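Long-range contact in carboxylic ester hydrolase (PDB 7K4O), which probably hydrolyses ester bonds of tannins as a fungal tannin acyl hydrolase, a serine esterase of the tannase family: residues K410-H415 with I486-N491. Sequence-based numbering, arbitrary orientation. Where two conformers were deposited one is given.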
# COMPACT_ATOMS: atom_id res chain seq x y z
N LYS A 410 4.55 17.03 -3.18
CA LYS A 410 4.69 16.06 -4.29
C LYS A 410 4.35 14.65 -3.82
O LYS A 410 4.67 14.28 -2.67
CB LYS A 410 6.13 16.07 -4.81
CG LYS A 410 6.64 17.41 -5.28
CD LYS A 410 5.86 18.00 -6.41
CE LYS A 410 6.66 19.03 -7.19
NZ LYS A 410 6.85 20.28 -6.41
N VAL A 411 3.76 13.85 -4.72
CA VAL A 411 3.48 12.43 -4.46
C VAL A 411 4.03 11.58 -5.59
O VAL A 411 3.74 11.89 -6.77
CB VAL A 411 1.97 12.17 -4.27
CG1 VAL A 411 1.67 10.70 -4.11
CG2 VAL A 411 1.41 12.98 -3.10
N ILE A 412 4.68 10.50 -5.23
CA ILE A 412 4.99 9.34 -6.12
C ILE A 412 4.15 8.17 -5.59
O ILE A 412 4.32 7.77 -4.44
CB ILE A 412 6.49 8.99 -6.14
CG1 ILE A 412 7.30 10.09 -6.79
CG2 ILE A 412 6.69 7.64 -6.80
CD1 ILE A 412 8.78 9.92 -6.64
N HIS A 413 3.23 7.71 -6.41
CA HIS A 413 2.30 6.61 -6.09
C HIS A 413 2.59 5.47 -7.07
O HIS A 413 2.61 5.71 -8.29
CB HIS A 413 0.90 7.18 -6.22
CG HIS A 413 -0.25 6.28 -5.94
ND1 HIS A 413 -1.53 6.76 -6.01
CD2 HIS A 413 -0.34 4.96 -5.65
CE1 HIS A 413 -2.38 5.76 -5.75
NE2 HIS A 413 -1.69 4.65 -5.53
N PHE A 414 2.76 4.27 -6.56
CA PHE A 414 3.01 3.10 -7.44
C PHE A 414 2.16 1.92 -7.01
O PHE A 414 1.71 1.83 -5.87
CB PHE A 414 4.50 2.73 -7.48
CG PHE A 414 5.06 2.26 -6.18
CD1 PHE A 414 5.48 3.18 -5.22
CD2 PHE A 414 5.21 0.90 -5.93
CE1 PHE A 414 5.94 2.73 -4.00
CE2 PHE A 414 5.68 0.47 -4.72
CZ PHE A 414 6.08 1.39 -3.77
N HIS A 415 1.96 0.99 -7.94
CA HIS A 415 1.10 -0.19 -7.69
C HIS A 415 1.51 -1.34 -8.62
O HIS A 415 1.60 -1.10 -9.84
CB HIS A 415 -0.36 0.23 -7.86
CG HIS A 415 -1.32 -0.66 -7.16
ND1 HIS A 415 -2.41 -0.14 -6.47
CD2 HIS A 415 -1.41 -2.02 -7.06
CE1 HIS A 415 -3.10 -1.14 -5.95
NE2 HIS A 415 -2.52 -2.31 -6.28
N ILE A 486 13.72 12.82 -3.38
CA ILE A 486 14.68 13.88 -2.99
C ILE A 486 15.05 14.70 -4.22
O ILE A 486 15.10 15.95 -4.12
CB ILE A 486 15.90 13.27 -2.31
CG1 ILE A 486 15.56 12.78 -0.90
CG2 ILE A 486 17.03 14.29 -2.27
CD1 ILE A 486 16.55 11.84 -0.35
N ASP A 487 15.39 14.03 -5.30
CA ASP A 487 15.79 14.77 -6.52
C ASP A 487 14.67 15.69 -7.02
O ASP A 487 14.92 16.82 -7.47
CB ASP A 487 16.18 13.76 -7.58
CG ASP A 487 17.46 14.11 -8.33
OD1 ASP A 487 18.16 15.05 -7.92
OD2 ASP A 487 17.69 13.42 -9.33
N TRP A 488 13.42 15.24 -6.94
CA TRP A 488 12.26 16.02 -7.36
C TRP A 488 12.10 17.21 -6.42
O TRP A 488 12.06 18.38 -6.88
CB TRP A 488 11.03 15.13 -7.39
CG TRP A 488 9.85 15.73 -8.07
CD1 TRP A 488 9.79 16.85 -8.84
CD2 TRP A 488 8.53 15.14 -8.11
NE1 TRP A 488 8.53 17.01 -9.36
CE2 TRP A 488 7.75 15.96 -8.94
CE3 TRP A 488 7.97 14.00 -7.55
CZ2 TRP A 488 6.41 15.67 -9.23
CZ3 TRP A 488 6.64 13.71 -7.83
CH2 TRP A 488 5.88 14.55 -8.64
N VAL A 489 11.96 16.96 -5.14
CA VAL A 489 11.64 18.00 -4.15
C VAL A 489 12.81 18.99 -3.97
O VAL A 489 12.56 20.21 -3.95
CB VAL A 489 11.25 17.34 -2.81
CG1 VAL A 489 11.19 18.39 -1.72
CG2 VAL A 489 9.92 16.60 -2.93
N GLU A 490 14.03 18.47 -3.83
CA GLU A 490 15.17 19.31 -3.44
C GLU A 490 15.91 19.85 -4.66
O GLU A 490 16.53 20.93 -4.52
CB GLU A 490 16.13 18.59 -2.53
CG GLU A 490 15.44 18.04 -1.27
CD GLU A 490 16.36 17.41 -0.25
OE1 GLU A 490 17.58 17.71 -0.22
OE2 GLU A 490 15.86 16.58 0.52
N ASN A 491 15.91 19.14 -5.76
CA ASN A 491 16.82 19.49 -6.89
C ASN A 491 16.05 19.87 -8.17
O ASN A 491 16.73 20.15 -9.18
CB ASN A 491 17.80 18.36 -7.18
CG ASN A 491 18.58 17.96 -5.94
OD1 ASN A 491 18.88 18.80 -5.10
ND2 ASN A 491 18.93 16.70 -5.81
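Trp488 reaches from the helix to the start of the strand and lays one face of its indole over the aliphatic chain of Lys410. A chi1 of -168°, which sets CG opposite the main-chain N, carries the indole out to the strand, where Lys410 CB sits 3.9 Å from the centroid of its six-membered ring, 14° off the normal, in a CH-pi contact. In the modelled conformer, one of two for this lysine, the turn at chi2 lays CD and CE across the indole, with Lys410 CE 3.5 Å from NE1 of Trp488; NZ, which also makes a weak hydrogen bond to Gly408 O, there adds at most a weak cation-pi attraction. The far rim of the indole meets the strand edge-on: CZ3 of Trp488 is 3.6 Å from Val411 O, which lies in the ring plane, and 3.8 Å from Ile412 CG1. In this alpha/beta-hydrolase-type fold, strand 410-416 runs between the parallel strands 205-209 and 455-460, and helix 481-491 packs on the sheet, its 486-491 segment running antiparallel to strand 410-415 (171°). Next along the helix, Val489 CG2 lies 4.1 Å from Lys410 CG, and the valine touches Tyr179 and Tyr181 of strand 179-185.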